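Local structure of cytolethal distending toxin subunit A (Haemophilus ducreyi, 1SR4) at residues Leu71-Leu76 with Gly94-Trp99; Tyr109-Asn114 with Cys133-Leu138; Val121-Asn126 with Ser156-Arg161; Val163-Val168 with Ser188-Trp193. The protein forms part of a bacterial genotoxin with CdtB and CdtC, and probably pairs with CdtC as the lectin-like unit that delivers CdtB into host cells. All coordinates share one frame; numbering follows the deposited sequence.

Contacts 1 and 4 are the buried pair, and they repeat one scheme of the beta-trefoil: a tryptophan indole N-H reaches a carbonyl of a facing strand (weakly in contact 4), and a water bridges that carbonyl to the residue two before the tryptophan. Contact 4 adds a beta bridge and buried polar side chains, whereas contact 1 relies more on aliphatic packing. Contacts 2 and 3 are less buried, where loops meet strands. Contact 2, at the surface, has no hydrogen bond across it; partly buried contact 3 is a polar network. Strands 110-114 and 120-124 follow each other in the chain and are probably joined by a hydrogen bond between Phe112 O and Val121 N, while Trp99 of contact 1 packs on both.

Contact 1: residues Leu71-Leu76 with Gly94-Trp99; sequences LTVWAL and GNIRNW
Ile96 is the first residue of 94-99 to meet strand 69-73, in a 3-10 turn leading into a strand of the ricin-type beta-trefoil. Its CG1 takes the cramped position between backbone N and carbonyl carbon (chi1 65°), which, with an extended chi2, brings CD1 to within 3.2 Å of Val73 O. The CB atoms of Ile96 and Val73 lie 4.1 Å apart, and on the other branch Ile96 CG2 meets Leu76 CD2 at 3.9 Å. Arg97 follows, lying alongside Thr72 and pointing the same way; its CG comes 3.2 Å from Thr72 OG1, whose hydroxyl is turned to Val73 O. Beyond CG the arginine bends away, and its NE bonds back to Gly94 O, while NH1 is held by Asn87 and Ser90. Arg97 O shares a bridging water with Leu71 O. Trp99 closes the walk, probably at the position where ricin-type repeats carry the tryptophan of a QxW motif. Its far corner, CH2, touches Val73 CG2, the two side chains crossing at about a right angle. On the five-membered ring, NE1 donates to Leu71 O at 3.0 Å in a nearly straight bond (173°), with the oxygen in the ring plane but NE1 about 50° out of the carbonyl plane.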
loop_
_atom_site.group_PDB
_atom_site.type_symbol
_atom_site.label_atom_id
_atom_site.label_comp_id
_atom_site.label_asym_id
_atom_site.label_seq_id
_atom_site.Cartn_x
_atom_site.Cartn_y
_atom_site.Cartn_z
ATOM N N LEU A 71 1.253 -19.384 -5.265
ATOM C CA LEU A 71 1.127 -20.394 -4.221
ATOM C C LEU A 71 -0.318 -20.895 -4.293
ATOM O O LEU A 71 -1.261 -20.102 -4.239
ATOM C CB LEU A 71 1.371 -19.794 -2.843
ATOM C CG LEU A 71 1.299 -20.871 -1.742
ATOM C CD1 LEU A 71 2.508 -21.854 -1.862
ATOM C CD2 LEU A 71 1.297 -20.200 -0.373
ATOM N N THR A 72 -0.499 -22.205 -4.392
ATOM C CA THR A 72 -1.852 -22.728 -4.511
ATOM C C THR A 72 -2.069 -24.136 -3.966
ATOM O O THR A 72 -1.137 -24.939 -3.838
ATOM C CB THR A 72 -2.261 -22.749 -5.996
ATOM O OG1 THR A 72 -3.598 -23.216 -6.129
ATOM C CG2 THR A 72 -1.332 -23.664 -6.785
ATOM N N VAL A 73 -3.321 -24.394 -3.616
ATOM C CA VAL A 73 -3.746 -25.713 -3.189
ATOM C C VAL A 73 -3.720 -26.496 -4.503
ATOM O O VAL A 73 -3.900 -25.909 -5.577
ATOM C CB VAL A 73 -5.215 -25.673 -2.691
ATOM C CG1 VAL A 73 -5.836 -27.095 -2.728
ATOM C CG2 VAL A 73 -5.274 -25.067 -1.292
ATOM N N TRP A 74 -3.430 -27.791 -4.452
ATOM C CA TRP A 74 -3.489 -28.588 -5.677
ATOM C C TRP A 74 -4.504 -29.695 -5.337
ATOM O O TRP A 74 -5.644 -29.637 -5.785
ATOM C CB TRP A 74 -2.127 -29.177 -6.063
ATOM C CG TRP A 74 -2.223 -29.979 -7.315
ATOM C CD1 TRP A 74 -2.594 -29.530 -8.556
ATOM C CD2 TRP A 74 -2.028 -31.388 -7.442
ATOM N NE1 TRP A 74 -2.646 -30.579 -9.447
ATOM C CE2 TRP A 74 -2.304 -31.731 -8.791
ATOM C CE3 TRP A 74 -1.652 -32.400 -6.549
ATOM C CZ2 TRP A 74 -2.213 -33.046 -9.263
ATOM C CZ3 TRP A 74 -1.563 -33.715 -7.022
ATOM C CH2 TRP A 74 -1.843 -34.021 -8.365
ATOM N N ALA A 75 -4.105 -30.673 -4.518
ATOM C CA ALA A 75 -5.035 -31.733 -4.099
ATOM C C ALA A 75 -5.934 -31.051 -3.075
ATOM O O ALA A 75 -5.450 -30.455 -2.104
ATOM C CB ALA A 75 -4.275 -32.909 -3.455
ATOM N N LEU A 76 -7.237 -31.138 -3.293
ATOM C CA LEU A 76 -8.213 -30.471 -2.437
ATOM C C LEU A 76 -8.374 -30.935 -0.996
ATOM O O LEU A 76 -8.731 -30.132 -0.139
ATOM C CB LEU A 76 -9.590 -30.493 -3.111
ATOM C CG LEU A 76 -9.709 -29.896 -4.519
ATOM C CD1 LEU A 76 -11.166 -30.016 -5.000
ATOM C CD2 LEU A 76 -9.277 -28.433 -4.507
ATOM N N GLY A 94 -9.276 -22.493 -10.586
ATOM C CA GLY A 94 -10.270 -21.622 -9.989
ATOM C C GLY A 94 -9.757 -20.899 -8.746
ATOM O O GLY A 94 -8.548 -20.675 -8.570
ATOM N N ASN A 95 -10.677 -20.550 -7.860
ATOM C CA ASN A 95 -10.343 -19.784 -6.663
ATOM C C ASN A 95 -9.524 -20.465 -5.547
ATOM O O ASN A 95 -9.301 -19.850 -4.486
ATOM C CB ASN A 95 -11.633 -19.170 -6.087
ATOM C CG ASN A 95 -12.355 -18.265 -7.088
ATOM O OD1 ASN A 95 -11.797 -17.881 -8.123
ATOM N ND2 ASN A 95 -13.603 -17.906 -6.773
ATOM N N ILE A 96 -9.070 -21.705 -5.756
ATOM C CA ILE A 96 -8.246 -22.353 -4.737
ATOM C C ILE A 96 -6.847 -21.708 -4.794
ATOM O O ILE A 96 -5.974 -21.988 -3.958
ATOM C CB ILE A 96 -8.084 -23.872 -4.979
ATOM C CG1 ILE A 96 -7.300 -24.124 -6.273
ATOM C CG2 ILE A 96 -9.455 -24.542 -5.017
ATOM C CD1 ILE A 96 -6.945 -25.604 -6.509
ATOM N N ARG A 97 -6.657 -20.837 -5.787
ATOM C CA ARG A 97 -5.382 -20.127 -5.985
ATOM C C ARG A 97 -5.312 -18.777 -5.263
ATOM O O ARG A 97 -4.243 -18.166 -5.184
ATOM C CB ARG A 97 -5.153 -19.906 -7.477
ATOM C CG ARG A 97 -4.963 -21.202 -8.264
ATOM C CD ARG A 97 -4.930 -20.917 -9.762
ATOM N NE ARG A 97 -6.188 -20.321 -10.202
ATOM C CZ ARG A 97 -6.355 -19.744 -11.387
ATOM N NH1 ARG A 97 -5.347 -19.695 -12.260
ATOM N NH2 ARG A 97 -7.519 -19.184 -11.690
ATOM N N ASN A 98 -6.447 -18.323 -4.733
ATOM C CA ASN A 98 -6.543 -17.041 -4.040
ATOM C C ASN A 98 -6.628 -17.194 -2.536
ATOM O O ASN A 98 -7.245 -18.124 -2.036
ATOM C CB ASN A 98 -7.775 -16.247 -4.525
ATOM C CG ASN A 98 -7.725 -15.955 -6.004
ATOM O OD1 ASN A 98 -6.689 -15.546 -6.525
ATOM N ND2 ASN A 98 -8.845 -16.161 -6.695
ATOM N N TRP A 99 -6.032 -16.240 -1.826
ATOM C CA TRP A 99 -6.011 -16.267 -0.380
ATOM C C TRP A 99 -6.382 -14.919 0.205
ATOM O O TRP A 99 -6.190 -13.875 -0.428
ATOM C CB TRP A 99 -4.605 -16.615 0.121
ATOM C CG TRP A 99 -4.024 -17.863 -0.481
ATOM C CD1 TRP A 99 -3.340 -17.967 -1.659
ATOM C CD2 TRP A 99 -4.082 -19.180 0.074
ATOM N NE1 TRP A 99 -2.963 -19.278 -1.872
ATOM C CE2 TRP A 99 -3.402 -20.041 -0.820
ATOM C CE3 TRP A 99 -4.641 -19.716 1.246
ATOM C CZ2 TRP A 99 -3.260 -21.414 -0.582
ATOM C CZ3 TRP A 99 -4.500 -21.089 1.486
ATOM C CH2 TRP A 99 -3.812 -21.918 0.572
HETATM O O HOH W 1 -1.592 -17.366 -4.639
#

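Contact 2: residues Tyr109-Asn114 with Cys133-Leu138; sequences YFRFVN and CSLDKL
Leu135 lays its CD2 methyl over one face of the Arg111 guanidinium, 3.6 Å from NH1 and displaced toward the rim of the group. The two side chains cross at about a right angle, and this is the tight part of the contact. Arg111 leaves the strand with CG between backbone N and carbonyl carbon (chi1 74°), then runs extended to NE, carrying the guanidinium out to Leu135. NH1 also nears Cys133 CB at 3.9 Å, but the polar pull comes from Glu102, which forms a salt bridge with NH2. Toward Val113 the fit slackens: CG1 meets Cys133 SG at 4.2 Å, and no hydrogen bond joins the two segments. The loop makes its own bonds, a type I turn closed by Lys137 N to Ser134 O (3.0 Å), with Ser134 OG taking Asp136 N in an ST turn. Arg261 of the CdtB chain packs on both Arg111 and Leu135. Strand 110-114 pairs with 99-103, and the Cys133-Cys120 disulfide ties the loop to the start of strand 120-124.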
loop_
_atom_site.group_PDB
_atom_site.type_symbol
_atom_site.label_atom_id
_atom_site.label_comp_id
_atom_site.label_asym_id
_atom_site.label_seq_id
_atom_site.Cartn_x
_atom_site.Cartn_y
_atom_site.Cartn_z
ATOM N N TYR A 109 2.319 -10.883 12.744
ATOM C CA TYR A 109 2.232 -12.088 11.925
ATOM C C TYR A 109 0.936 -12.125 11.121
ATOM O O TYR A 109 -0.060 -11.460 11.459
ATOM C CB TYR A 109 2.319 -13.359 12.769
ATOM C CG TYR A 109 3.554 -13.471 13.643
ATOM C CD1 TYR A 109 4.741 -12.818 13.310
ATOM C CD2 TYR A 109 3.533 -14.258 14.790
ATOM C CE1 TYR A 109 5.878 -12.947 14.106
ATOM C CE2 TYR A 109 4.659 -14.400 15.588
ATOM C CZ TYR A 109 5.827 -13.742 15.241
ATOM O OH TYR A 109 6.940 -13.906 16.030
ATOM N N PHE A 110 0.955 -12.918 10.056
ATOM C CA PHE A 110 -0.194 -13.065 9.183
ATOM C C PHE A 110 -0.505 -14.525 8.919
ATOM O O PHE A 110 0.358 -15.406 9.054
ATOM C CB PHE A 110 0.081 -12.375 7.848
ATOM C CG PHE A 110 0.237 -10.892 7.966
ATOM C CD1 PHE A 110 -0.885 -10.072 8.061
ATOM C CD2 PHE A 110 1.508 -10.313 8.021
ATOM C CE1 PHE A 110 -0.756 -8.687 8.210
ATOM C CE2 PHE A 110 1.651 -8.928 8.171
ATOM C CZ PHE A 110 0.509 -8.117 8.265
ATOM N N ARG A 111 -1.751 -14.770 8.551
ATOM C CA ARG A 111 -2.190 -16.103 8.202
ATOM C C ARG A 111 -2.914 -15.950 6.871
ATOM O O ARG A 111 -3.378 -14.849 6.530
ATOM C CB ARG A 111 -3.113 -16.665 9.257
ATOM C CG ARG A 111 -4.482 -16.068 9.253
ATOM C CD ARG A 111 -5.386 -16.982 10.020
ATOM N NE ARG A 111 -6.761 -16.513 10.068
ATOM C CZ ARG A 111 -7.701 -17.097 10.798
ATOM N NH1 ARG A 111 -7.395 -18.166 11.523
ATOM N NH2 ARG A 111 -8.931 -16.600 10.817
ATOM N N PHE A 112 -3.001 -17.043 6.120
ATOM C CA PHE A 112 -3.625 -17.042 4.800
ATOM C C PHE A 112 -4.780 -18.032 4.705
ATOM O O PHE A 112 -4.591 -19.238 4.866
ATOM C CB PHE A 112 -2.569 -17.373 3.746
ATOM C CG PHE A 112 -1.441 -16.376 3.690
ATOM C CD1 PHE A 112 -1.504 -15.284 2.830
ATOM C CD2 PHE A 112 -0.334 -16.512 4.530
ATOM C CE1 PHE A 112 -0.483 -14.341 2.809
ATOM C CE2 PHE A 112 0.700 -15.571 4.518
ATOM C CZ PHE A 112 0.625 -14.484 3.655
ATOM N N VAL A 113 -5.965 -17.510 4.421
ATOM C CA VAL A 113 -7.181 -18.313 4.315
ATOM C C VAL A 113 -7.574 -18.512 2.847
ATOM O O VAL A 113 -7.749 -17.547 2.106
ATOM C CB VAL A 113 -8.322 -17.611 5.066
ATOM C CG1 VAL A 113 -9.543 -18.555 5.204
ATOM C CG2 VAL A 113 -7.811 -17.167 6.448
ATOM N N ASN A 114 -7.730 -19.760 2.428
ATOM C CA ASN A 114 -8.084 -20.037 1.036
ATOM C C ASN A 114 -9.463 -19.502 0.673
ATOM O O ASN A 114 -10.423 -19.707 1.415
ATOM C CB ASN A 114 -8.024 -21.538 0.764
ATOM C CG ASN A 114 -7.993 -21.852 -0.720
ATOM O OD1 ASN A 114 -9.020 -22.163 -1.332
ATOM N ND2 ASN A 114 -6.809 -21.752 -1.312
ATOM N N CYS A 133 -8.336 -23.926 9.852
ATOM C CA CYS A 133 -7.800 -22.732 10.480
ATOM C C CYS A 133 -7.972 -22.696 11.991
ATOM O O CYS A 133 -9.009 -23.092 12.525
ATOM C CB CYS A 133 -8.469 -21.494 9.887
ATOM S SG CYS A 133 -8.181 -21.221 8.105
ATOM N N SER A 134 -6.945 -22.217 12.675
ATOM C CA SER A 134 -7.010 -22.073 14.111
ATOM C C SER A 134 -6.032 -21.003 14.514
ATOM O O SER A 134 -4.839 -21.147 14.286
ATOM C CB SER A 134 -6.655 -23.366 14.824
ATOM O OG SER A 134 -6.625 -23.111 16.217
ATOM N N LEU A 135 -6.537 -19.929 15.113
ATOM C CA LEU A 135 -5.680 -18.839 15.537
ATOM C C LEU A 135 -4.673 -19.292 16.582
ATOM O O LEU A 135 -3.727 -18.576 16.879
ATOM C CB LEU A 135 -6.527 -17.679 16.081
ATOM C CG LEU A 135 -7.315 -16.853 15.057
ATOM C CD1 LEU A 135 -8.345 -15.978 15.768
ATOM C CD2 LEU A 135 -6.354 -15.998 14.252
ATOM N N ASP A 136 -4.872 -20.486 17.135
ATOM C CA ASP A 136 -3.957 -21.000 18.146
ATOM C C ASP A 136 -2.842 -21.871 17.586
ATOM O O ASP A 136 -2.036 -22.414 18.339
ATOM C CB ASP A 136 -4.731 -21.778 19.207
ATOM C CG ASP A 136 -5.728 -20.906 19.936
ATOM O OD1 ASP A 136 -5.344 -19.786 20.334
ATOM O OD2 ASP A 136 -6.887 -21.330 20.111
ATOM N N LYS A 137 -2.792 -22.015 16.268
ATOM C CA LYS A 137 -1.736 -22.821 15.664
ATOM C C LYS A 137 -0.627 -21.911 15.131
ATOM O O LYS A 137 -0.796 -21.240 14.104
ATOM C CB LYS A 137 -2.296 -23.678 14.519
ATOM C CG LYS A 137 -3.240 -24.808 14.946
ATOM C CD LYS A 137 -3.810 -25.529 13.719
ATOM C CE LYS A 137 -4.977 -26.474 14.080
ATOM N NZ LYS A 137 -5.725 -26.962 12.870
ATOM N N LEU A 138 0.507 -21.889 15.830
ATOM C CA LEU A 138 1.634 -21.061 15.419
ATOM C C LEU A 138 2.107 -21.416 14.004
ATOM O O LEU A 138 2.570 -20.545 13.262
ATOM C CB LEU A 138 2.794 -21.225 16.410
ATOM C CG LEU A 138 3.872 -20.138 16.378
ATOM C CD1 LEU A 138 3.229 -18.788 16.728
ATOM C CD2 LEU A 138 4.995 -20.467 17.372
#

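Contact 3: residues Val121-Asn126 with Ser156-Arg161; sequences VEAYGN and SVSQGR
Asn126 OD1 takes a 2.8 Å hydrogen bond from Arg161 NH2, almost straight at 173°, in the carbonyl plane and on a lone pair; the amide and guanidinium planes are turned 69° apart. Beside it, Gln159 NE2 donates to Gly125 O at 2.7 Å. The two donors are linked, because Gln159 OE1 is gripped side-on by Arg161 NE and NH2, each at 2.8 Å. With OE1 held against the guanidinium, the amide cannot readily flip, and NE2 faces the strand end. NE2 also donates to a water at 3.0 Å, which reaches Ala123 O more weakly. Farther in, the Ala123 methyl presses to 3.2 Å from Ser156 OG, a hydroxyl that accepts Gln159 N in an ST motif. Leu178 of strand 176-179 lies against Ala123, Gln159 and Arg161. The turn after strand 120-124 is thus met mainly through oxygen acceptors: a guanidinium orients an amide, and together they offer N-H groups to Gly125 O and Asn126 OD1 at the partly exposed surface of this lectin-like beta-trefoil.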
loop_
_atom_site.group_PDB
_atom_site.type_symbol
_atom_site.label_atom_id
_atom_site.label_comp_id
_atom_site.label_asym_id
_atom_site.label_seq_id
_atom_site.Cartn_x
_atom_site.Cartn_y
_atom_site.Cartn_z
ATOM N N VAL A 121 -3.030 -21.803 5.261
ATOM C CA VAL A 121 -1.688 -22.218 4.868
ATOM C C VAL A 121 -1.036 -22.620 6.176
ATOM O O VAL A 121 -1.191 -21.920 7.182
ATOM C CB VAL A 121 -0.869 -21.055 4.238
ATOM C CG1 VAL A 121 0.606 -21.436 4.180
ATOM C CG2 VAL A 121 -1.396 -20.733 2.800
ATOM N N GLU A 122 -0.308 -23.735 6.172
ATOM C CA GLU A 122 0.343 -24.219 7.396
ATOM C C GLU A 122 1.732 -24.818 7.127
ATOM O O GLU A 122 1.895 -25.642 6.224
ATOM C CB GLU A 122 -0.539 -25.286 8.053
ATOM C CG GLU A 122 -0.050 -25.706 9.435
ATOM C CD GLU A 122 -0.985 -26.670 10.134
ATOM O OE1 GLU A 122 -2.225 -26.484 10.061
ATOM O OE2 GLU A 122 -0.468 -27.614 10.782
ATOM N N ALA A 123 2.733 -24.401 7.900
ATOM C CA ALA A 123 4.076 -24.937 7.738
ATOM C C ALA A 123 4.038 -26.360 8.287
ATOM O O ALA A 123 3.552 -26.592 9.403
ATOM C CB ALA A 123 5.089 -24.106 8.529
ATOM N N TYR A 124 4.554 -27.304 7.506
ATOM C CA TYR A 124 4.580 -28.711 7.904
ATOM C C TYR A 124 5.767 -29.418 7.250
ATOM O O TYR A 124 5.948 -29.340 6.024
ATOM C CB TYR A 124 3.283 -29.408 7.495
ATOM C CG TYR A 124 3.360 -30.901 7.698
ATOM C CD1 TYR A 124 3.229 -31.454 8.972
ATOM C CD2 TYR A 124 3.680 -31.747 6.638
ATOM C CE1 TYR A 124 3.427 -32.813 9.187
ATOM C CE2 TYR A 124 3.879 -33.104 6.833
ATOM C CZ TYR A 124 3.754 -33.633 8.114
ATOM O OH TYR A 124 3.979 -34.972 8.330
ATOM N N GLY A 125 6.577 -30.108 8.059
ATOM C CA GLY A 125 7.737 -30.794 7.517
ATOM C C GLY A 125 8.598 -29.804 6.744
ATOM O O GLY A 125 8.915 -28.730 7.263
ATOM N N ASN A 126 8.989 -30.154 5.519
ATOM C CA ASN A 126 9.807 -29.262 4.701
ATOM C C ASN A 126 9.009 -28.487 3.656
ATOM O O ASN A 126 9.550 -28.144 2.612
ATOM C CB ASN A 126 10.904 -30.035 3.971
ATOM C CG ASN A 126 11.889 -30.689 4.918
ATOM O OD1 ASN A 126 12.155 -30.182 6.003
ATOM N ND2 ASN A 126 12.440 -31.820 4.502
ATOM N N SER A 156 8.154 -18.846 8.139
ATOM C CA SER A 156 7.315 -19.639 9.028
ATOM C C SER A 156 7.756 -19.279 10.446
ATOM O O SER A 156 8.943 -19.376 10.784
ATOM C CB SER A 156 7.540 -21.136 8.799
ATOM O OG SER A 156 7.017 -21.887 9.893
ATOM N N VAL A 157 6.822 -18.853 11.282
ATOM C CA VAL A 157 7.195 -18.507 12.647
ATOM C C VAL A 157 7.462 -19.765 13.478
ATOM O O VAL A 157 8.386 -19.795 14.294
ATOM C CB VAL A 157 6.107 -17.666 13.326
ATOM C CG1 VAL A 157 6.459 -17.454 14.797
ATOM C CG2 VAL A 157 5.976 -16.317 12.603
ATOM N N SER A 158 6.673 -20.813 13.263
ATOM C CA SER A 158 6.875 -22.036 14.031
ATOM C C SER A 158 8.195 -22.703 13.670
ATOM O O SER A 158 8.871 -23.258 14.533
ATOM C CB SER A 158 5.728 -23.023 13.790
ATOM O OG SER A 158 5.759 -23.454 12.453
ATOM N N GLN A 159 8.584 -22.643 12.402
ATOM C CA GLN A 159 9.838 -23.276 11.990
ATOM C C GLN A 159 11.048 -22.368 11.954
ATOM O O GLN A 159 12.175 -22.828 12.099
ATOM C CB GLN A 159 9.690 -23.934 10.611
ATOM C CG GLN A 159 8.796 -25.156 10.629
ATOM C CD GLN A 159 9.023 -26.052 9.430
ATOM O OE1 GLN A 159 10.069 -25.985 8.787
ATOM N NE2 GLN A 159 8.050 -26.914 9.134
ATOM N N GLY A 160 10.827 -21.080 11.752
ATOM C CA GLY A 160 11.955 -20.177 11.666
ATOM C C GLY A 160 12.613 -20.351 10.310
ATOM O O GLY A 160 13.782 -20.010 10.143
ATOM N N ARG A 161 11.872 -20.893 9.338
ATOM C CA ARG A 161 12.412 -21.118 7.995
ATOM C C ARG A 161 11.562 -20.374 6.956
ATOM O O ARG A 161 10.398 -20.087 7.199
ATOM C CB ARG A 161 12.447 -22.616 7.684
ATOM C CG ARG A 161 13.410 -23.407 8.582
ATOM C CD ARG A 161 13.793 -24.752 7.958
ATOM N NE ARG A 161 12.675 -25.694 7.871
ATOM C CZ ARG A 161 12.758 -26.877 7.260
ATOM N NH1 ARG A 161 13.895 -27.245 6.693
ATOM N NH2 ARG A 161 11.719 -27.693 7.217
HETATM O O HOH W 2 5.786 -26.745 11.160
#

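Contact 4: residues Val163-Val168 with Ser188-Trp193; sequences VTYNPV and SRDQTW
Tyr165 and Asp190 form a single antiparallel, hydrogen-bonded bridge between strands 162-165 and 189-196, in the buried part of the beta-trefoil. Tyr165 N donates to Asp190 O at 3.0 Å and Asp190 N to Tyr165 O at 2.8 Å. The side chains of the pair lie alongside each other: Asp190 CB sits over one face of the phenol ring as a CH-pi contact, 4.1 Å from its centroid, and the carboxylate is nearly parallel to the ring. Pro167 CG closes on the same CB at 3.4 Å. With CG between backbone N and carbonyl carbon (chi1 63°), the Tyr165 ring swings toward the other strand, and its hydroxyl donates to Thr192 O at 2.6 Å, in the carbonyl plane, while also taking Gln66 N. Asp190 OD1 accepts both Thr192 N, making an Asx turn, and Thr192 OG1 at 2.7 Å; OD2 binds Gln66 NE2. Gln191 NE2 reaches Thr164 OG1, a hydroxyl also bonded to Ser179, and Gln191 OE1 turns to Gly183 N. Tyr165 passes obliquely over the Trp193 indole, centroids 4.7 Å apart and planes at 56°. Trp193 NE1 points weakly to Val163 O (3.4 Å), which a water bridges to Gln191 O. Gln191-Thr192-Trp193 is the QxW motif of ricin-type beta-trefoil lectins.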
loop_
_atom_site.group_PDB
_atom_site.type_symbol
_atom_site.label_atom_id
_atom_site.label_comp_id
_atom_site.label_asym_id
_atom_site.label_seq_id
_atom_site.Cartn_x
_atom_site.Cartn_y
_atom_site.Cartn_z
ATOM N N VAL A 163 9.818 -19.719 3.033
ATOM C CA VAL A 163 9.176 -20.389 1.902
ATOM C C VAL A 163 10.075 -20.215 0.678
ATOM O O VAL A 163 10.324 -19.101 0.211
ATOM C CB VAL A 163 7.782 -19.794 1.663
ATOM C CG1 VAL A 163 7.080 -20.517 0.513
ATOM C CG2 VAL A 163 6.972 -19.898 2.959
ATOM N N THR A 164 10.547 -21.344 0.163
ATOM C CA THR A 164 11.490 -21.403 -0.952
ATOM C C THR A 164 10.902 -22.123 -2.159
ATOM O O THR A 164 10.089 -23.035 -2.006
ATOM C CB THR A 164 12.746 -22.178 -0.473
ATOM O OG1 THR A 164 13.187 -21.616 0.769
ATOM C CG2 THR A 164 13.873 -22.134 -1.505
ATOM N N TYR A 165 11.327 -21.733 -3.362
ATOM C CA TYR A 165 10.825 -22.382 -4.572
ATOM C C TYR A 165 11.851 -22.268 -5.689
ATOM O O TYR A 165 12.763 -21.452 -5.615
ATOM C CB TYR A 165 9.511 -21.731 -5.029
ATOM C CG TYR A 165 9.675 -20.280 -5.418
ATOM C CD1 TYR A 165 9.871 -19.907 -6.756
ATOM C CD2 TYR A 165 9.665 -19.285 -4.443
ATOM C CE1 TYR A 165 10.055 -18.565 -7.109
ATOM C CE2 TYR A 165 9.848 -17.946 -4.774
ATOM C CZ TYR A 165 10.045 -17.586 -6.101
ATOM O OH TYR A 165 10.264 -16.256 -6.400
ATOM N N ASN A 166 11.691 -23.089 -6.723
ATOM C CA ASN A 166 12.590 -23.041 -7.864
ATOM C C ASN A 166 11.925 -22.255 -8.991
ATOM O O ASN A 166 10.932 -22.695 -9.547
ATOM C CB ASN A 166 12.898 -24.459 -8.361
ATOM C CG ASN A 166 11.632 -25.282 -8.612
ATOM O OD1 ASN A 166 10.768 -25.417 -7.730
ATOM N ND2 ASN A 166 11.523 -25.845 -9.815
ATOM N N PRO A 167 12.457 -21.074 -9.321
ATOM C CA PRO A 167 11.905 -20.245 -10.393
ATOM C C PRO A 167 11.887 -21.058 -11.695
ATOM O O PRO A 167 10.870 -21.113 -12.388
ATOM C CB PRO A 167 12.895 -19.086 -10.472
ATOM C CG PRO A 167 13.300 -18.898 -9.048
ATOM C CD PRO A 167 13.493 -20.342 -8.563
ATOM N N VAL A 168 13.019 -21.692 -12.014
ATOM C CA VAL A 168 13.121 -22.497 -13.229
ATOM C C VAL A 168 12.564 -23.900 -13.007
ATOM O O VAL A 168 12.880 -24.566 -12.014
ATOM C CB VAL A 168 14.596 -22.593 -13.719
ATOM C CG1 VAL A 168 14.710 -23.572 -14.871
ATOM C CG2 VAL A 168 15.079 -21.220 -14.172
ATOM N N SER A 188 17.422 -21.921 -9.323
ATOM C CA SER A 188 16.936 -23.142 -8.676
ATOM C C SER A 188 16.471 -22.944 -7.247
ATOM O O SER A 188 15.986 -23.873 -6.617
ATOM C CB SER A 188 18.039 -24.213 -8.666
ATOM O OG SER A 188 19.128 -23.811 -7.832
ATOM N N ARG A 189 16.614 -21.738 -6.725
ATOM C CA ARG A 189 16.241 -21.494 -5.335
ATOM C C ARG A 189 16.027 -19.995 -5.118
ATOM O O ARG A 189 16.976 -19.213 -5.164
ATOM C CB ARG A 189 17.367 -22.017 -4.430
ATOM C CG ARG A 189 17.158 -21.786 -2.942
ATOM C CD ARG A 189 18.224 -22.506 -2.091
ATOM N NE ARG A 189 17.876 -22.442 -0.671
ATOM C CZ ARG A 189 18.144 -21.409 0.118
ATOM N NH1 ARG A 189 18.784 -20.354 -0.368
ATOM N NH2 ARG A 189 17.728 -21.407 1.386
ATOM N N ASP A 190 14.779 -19.602 -4.891
ATOM C CA ASP A 190 14.448 -18.188 -4.700
ATOM C C ASP A 190 13.509 -18.112 -3.501
ATOM O O ASP A 190 12.744 -19.052 -3.247
ATOM C CB ASP A 190 13.750 -17.674 -5.954
ATOM C CG ASP A 190 13.721 -16.151 -6.057
ATOM O OD1 ASP A 190 13.547 -15.431 -5.048
ATOM O OD2 ASP A 190 13.831 -15.665 -7.192
ATOM N N GLN A 191 13.580 -17.020 -2.746
ATOM C CA GLN A 191 12.708 -16.882 -1.591
ATOM C C GLN A 191 11.911 -15.588 -1.653
ATOM O O GLN A 191 11.295 -15.194 -0.658
ATOM C CB GLN A 191 13.512 -16.930 -0.279
ATOM C CG GLN A 191 14.263 -18.237 -0.047
ATOM C CD GLN A 191 14.974 -18.270 1.298
ATOM O OE1 GLN A 191 15.517 -17.254 1.749
ATOM N NE2 GLN A 191 14.990 -19.441 1.941
ATOM N N THR A 192 11.906 -14.917 -2.805
ATOM C CA THR A 192 11.139 -13.672 -2.879
ATOM C C THR A 192 9.786 -13.893 -3.540
ATOM O O THR A 192 9.666 -14.589 -4.554
ATOM C CB THR A 192 11.907 -12.532 -3.623
ATOM O OG1 THR A 192 12.425 -13.013 -4.853
ATOM C CG2 THR A 192 13.081 -12.042 -2.794
ATOM N N TRP A 193 8.773 -13.281 -2.934
ATOM C CA TRP A 193 7.386 -13.363 -3.374
ATOM C C TRP A 193 6.793 -11.978 -3.518
ATOM O O TRP A 193 7.246 -11.044 -2.850
ATOM C CB TRP A 193 6.565 -14.104 -2.321
ATOM C CG TRP A 193 6.933 -15.549 -2.159
ATOM C CD1 TRP A 193 7.918 -16.082 -1.359
ATOM C CD2 TRP A 193 6.320 -16.646 -2.837
ATOM N NE1 TRP A 193 7.944 -17.460 -1.507
ATOM C CE2 TRP A 193 6.973 -17.825 -2.410
ATOM C CE3 TRP A 193 5.276 -16.746 -3.769
ATOM C CZ2 TRP A 193 6.614 -19.096 -2.888
ATOM C CZ3 TRP A 193 4.919 -18.012 -4.241
ATOM C CH2 TRP A 193 5.590 -19.166 -3.797
HETATM O O HOH W 3 10.274 -16.603 1.323
#